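Local coordinates for FOKI restriction endonuclease (Planomicrobium okeanokoites, PDB 2FOK), which cuts double-stranded DNA as a type IIS restriction endonuclease, with sequence recognition and metal-dependent cleavage assigned to separate domains, at residues S223-Y226 / A227-I230; H174-K177 / F178-G181. All coordinates share one frame; numbering follows the deposited sequence.

Overall arrangement
Both interactions lie in the second recognition subdomain of FokI, their centres about 9 Å apart. Interaction 2 comes first along the chain, where strand 175-176 turns into the short helix 177-181; interaction 1 follows on helix 222-236, which then leads into strands 240-248 and 258-267. With strand 175-176 these form a three-stranded antiparallel sheet, and together with helix 160-169 the topology is consistent with a winged-helix unit of the helix-turn-helix clan. The two places touch directly: D224 packs on K177 and F178, and A227 on K177 and L180. Both contacts are buried, and E220 joins them further, with salt bridges to K177 NZ and R228 NE.

Interaction 1: residues S223-Y226 / A227-I230; sequences SDKY and ARMI
I230 reaches back to Y226 O, one turn earlier in helix 222-236 of the second recognition subdomain, an i to i+4 contact of an alpha-helix within a helix-turn-helix family fold. Its amide N donates to Y226 O at 2.7 Å, lying nearly on the extension of the C=O bond. The side chain comes in beside this bond: with CG1 anti to the carbonyl carbon and beside the backbone N (chi1 -54°), I230 CG1 approaches obliquely from beyond Y226 O, at 3.0 Å. CD1 of I230 runs on to 4.3 Å from Y226 CB. Cut back to an alanine, this position would probably lose that apolar contact with Y226 CB and open a gap toward I165 and P161 of helix 160-169, which I230 also touches.

One residue back, M229 N donates to K225 O at 3.0 Å, and M229 CG rests against the same oxygen. R228 N bonds D224 O from above its carbonyl plane and adds a weak second bond to K225 O. A227 N bonds S223 O at 2.9 Å. The methyl carbon A227 CB lies 3.3 Å from S223 O.

On the helix surface the K225 and R228 side chains run side by side in the same direction; K225 CG meets R228 NH2 at 3.4 Å, while K225 O lies over one face of the guanidinium, displaced toward its rim. The two charged ends stay apart, K225 NZ 6.7 Å from R228 NH2. Farther out, S223 OG bonds L184 O, and D224 is fixed by S194, L195 and G221. R228 is held by a salt bridge of NE to E220 and by a hydrogen bond from NH2 to Q12 O.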
# COMPACT_ATOMS: atom_id res chain seq x y z
N SER A 223 1.40 1.02 -2.03
CA SER A 223 1.98 2.36 -2.08
C SER A 223 2.78 2.58 -3.37
O SER A 223 2.86 3.70 -3.88
CB SER A 223 2.88 2.60 -0.88
OG SER A 223 2.15 3.14 0.22
N ASP A 224 3.38 1.50 -3.88
CA ASP A 224 4.14 1.58 -5.13
C ASP A 224 3.17 1.89 -6.27
O ASP A 224 3.54 2.56 -7.23
CB ASP A 224 4.87 0.26 -5.39
CG ASP A 224 5.70 -0.20 -4.20
OD1 ASP A 224 6.24 0.67 -3.49
OD2 ASP A 224 5.80 -1.42 -3.95
N LYS A 225 1.94 1.39 -6.15
CA LYS A 225 0.85 1.60 -7.12
C LYS A 225 0.46 3.08 -7.13
O LYS A 225 0.42 3.72 -8.18
CB LYS A 225 -0.37 0.78 -6.69
CG LYS A 225 -0.86 -0.24 -7.70
CD LYS A 225 -0.57 -1.66 -7.21
CE LYS A 225 -1.80 -2.33 -6.62
NZ LYS A 225 -1.46 -3.65 -6.03
N TYR A 226 0.16 3.59 -5.94
CA TYR A 226 -0.22 4.98 -5.75
C TYR A 226 0.88 5.92 -6.23
O TYR A 226 0.59 6.91 -6.90
CB TYR A 226 -0.51 5.24 -4.27
CG TYR A 226 -1.64 4.39 -3.72
CD1 TYR A 226 -2.75 4.11 -4.50
CD2 TYR A 226 -1.60 3.88 -2.43
CE1 TYR A 226 -3.80 3.34 -4.02
CE2 TYR A 226 -2.65 3.10 -1.93
CZ TYR A 226 -3.75 2.84 -2.74
OH TYR A 226 -4.82 2.09 -2.29
N ALA A 227 2.14 5.62 -5.89
CA ALA A 227 3.28 6.45 -6.30
C ALA A 227 3.45 6.54 -7.81
O ALA A 227 3.91 7.55 -8.33
CB ALA A 227 4.56 5.92 -5.69
N ARG A 228 3.12 5.45 -8.50
CA ARG A 228 3.24 5.40 -9.95
C ARG A 228 2.11 6.20 -10.58
O ARG A 228 2.31 6.94 -11.55
CB ARG A 228 3.18 3.94 -10.43
CG ARG A 228 2.68 3.76 -11.86
CD ARG A 228 2.62 2.29 -12.30
NE ARG A 228 1.66 1.50 -11.54
CZ ARG A 228 0.34 1.62 -11.66
NH1 ARG A 228 -0.18 2.49 -12.52
NH2 ARG A 228 -0.47 0.86 -10.94
N MET A 229 0.92 6.06 -10.01
CA MET A 229 -0.26 6.78 -10.50
C MET A 229 -0.12 8.27 -10.23
O MET A 229 -0.17 9.08 -11.16
CB MET A 229 -1.52 6.24 -9.82
CG MET A 229 -1.84 4.80 -10.20
SD MET A 229 -1.76 4.58 -11.99
CE MET A 229 -3.30 5.43 -12.47
N ILE A 230 0.04 8.63 -8.96
CA ILE A 230 0.18 10.04 -8.64
C ILE A 230 1.34 10.65 -9.40
O ILE A 230 1.24 11.77 -9.91
CB ILE A 230 0.37 10.27 -7.13
CG1 ILE A 230 -0.75 9.58 -6.35
CG2 ILE A 230 0.35 11.78 -6.83
CD1 ILE A 230 -0.52 9.53 -4.85

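Interaction 2: residues H174-K177 / F178-G181; sequences HLTK and FDLG
T176 O takes two amide N-H groups at the start of helix 177-181: L180 N bonds in its carbonyl plane at 3.1 Å, and D179 N adds a weak, bent bond. The hydroxyl oxygen of T176, the N-cap residue, also accepts from D179 N, a weak capping bond of 3.4 Å. Its chi1 of 56° sets OG1 between the backbone N and the carbonyl carbon, from where it faces the first turn and lies at the edge of the F178 ring, in its plane. The stronger partner of OG1 is E197. One residue on, K177 O receives G181 N at 2.6 Å, the donor standing above the carbonyl plane.

K177 and F178 extend side by side. K177 CG sits over one face of the phenyl ring in a CH-pi contact, 3.8 Å from the centroid and 16° off the normal, and CE reaches CE2 and CZ farther along the ring. NZ goes on to a salt bridge with E220. L175 crosses L180 at about a right angle, CD1 meeting CD2 at 3.9 Å, and L175 CB rests on D179 CB. L169 and L168 of helix 160-169 continue this apolar layer. Strand 175-176, set between helices 160-169 and 177-181 and paired with strand 258-267 of the three-stranded antiparallel sheet, gives a topology consistent with the winged-helix variant of the helix-turn-helix fold.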
# COMPACT_ATOMS: atom_id res chain seq x y z
N HIS A 174 16.34 11.08 -8.00
CA HIS A 174 15.73 10.31 -9.09
C HIS A 174 15.25 9.02 -8.44
O HIS A 174 16.05 8.14 -8.13
CB HIS A 174 16.77 9.98 -10.15
CG HIS A 174 16.20 9.33 -11.37
ND1 HIS A 174 14.85 9.33 -11.65
CD2 HIS A 174 16.79 8.67 -12.40
CE1 HIS A 174 14.64 8.70 -12.80
NE2 HIS A 174 15.80 8.29 -13.27
N LEU A 175 13.95 8.90 -8.22
CA LEU A 175 13.45 7.70 -7.54
C LEU A 175 12.40 6.86 -8.26
O LEU A 175 11.63 7.36 -9.10
CB LEU A 175 12.93 8.10 -6.16
CG LEU A 175 13.73 9.16 -5.40
CD1 LEU A 175 12.97 9.58 -4.15
CD2 LEU A 175 15.10 8.61 -5.02
N THR A 176 12.38 5.57 -7.92
CA THR A 176 11.43 4.61 -8.47
C THR A 176 10.19 4.66 -7.59
O THR A 176 10.23 5.23 -6.49
CB THR A 176 11.98 3.16 -8.43
OG1 THR A 176 12.35 2.81 -7.09
CG2 THR A 176 13.19 3.02 -9.33
N LYS A 177 9.11 4.06 -8.07
CA LYS A 177 7.84 4.00 -7.37
C LYS A 177 8.00 3.33 -6.00
O LYS A 177 7.23 3.60 -5.07
CB LYS A 177 6.84 3.22 -8.20
CG LYS A 177 7.33 1.82 -8.57
CD LYS A 177 6.23 0.99 -9.21
CE LYS A 177 6.71 0.34 -10.51
NZ LYS A 177 5.84 -0.79 -10.93
N PHE A 178 9.00 2.45 -5.90
CA PHE A 178 9.28 1.72 -4.66
C PHE A 178 9.95 2.60 -3.62
O PHE A 178 9.65 2.49 -2.43
CB PHE A 178 10.19 0.52 -4.93
CG PHE A 178 9.76 -0.33 -6.07
CD1 PHE A 178 8.80 -1.33 -5.89
CD2 PHE A 178 10.30 -0.14 -7.34
CE1 PHE A 178 8.40 -2.12 -6.96
CE2 PHE A 178 9.90 -0.92 -8.41
CZ PHE A 178 8.95 -1.92 -8.22
N ASP A 179 10.88 3.44 -4.08
CA ASP A 179 11.61 4.35 -3.19
C ASP A 179 10.70 5.45 -2.71
O ASP A 179 10.96 6.10 -1.70
CB ASP A 179 12.78 5.00 -3.92
CG ASP A 179 14.07 4.28 -3.69
OD1 ASP A 179 14.08 3.38 -2.81
OD2 ASP A 179 15.06 4.61 -4.38
N LEU A 180 9.64 5.68 -3.48
CA LEU A 180 8.65 6.70 -3.16
C LEU A 180 7.57 6.04 -2.33
O LEU A 180 7.15 6.56 -1.31
CB LEU A 180 8.07 7.27 -4.45
CG LEU A 180 9.02 8.23 -5.17
CD1 LEU A 180 8.60 8.42 -6.63
CD2 LEU A 180 9.05 9.56 -4.43
N GLY A 181 7.14 4.85 -2.77
CA GLY A 181 6.09 4.13 -2.07
C GLY A 181 6.33 3.84 -0.61
O GLY A 181 5.39 3.82 0.18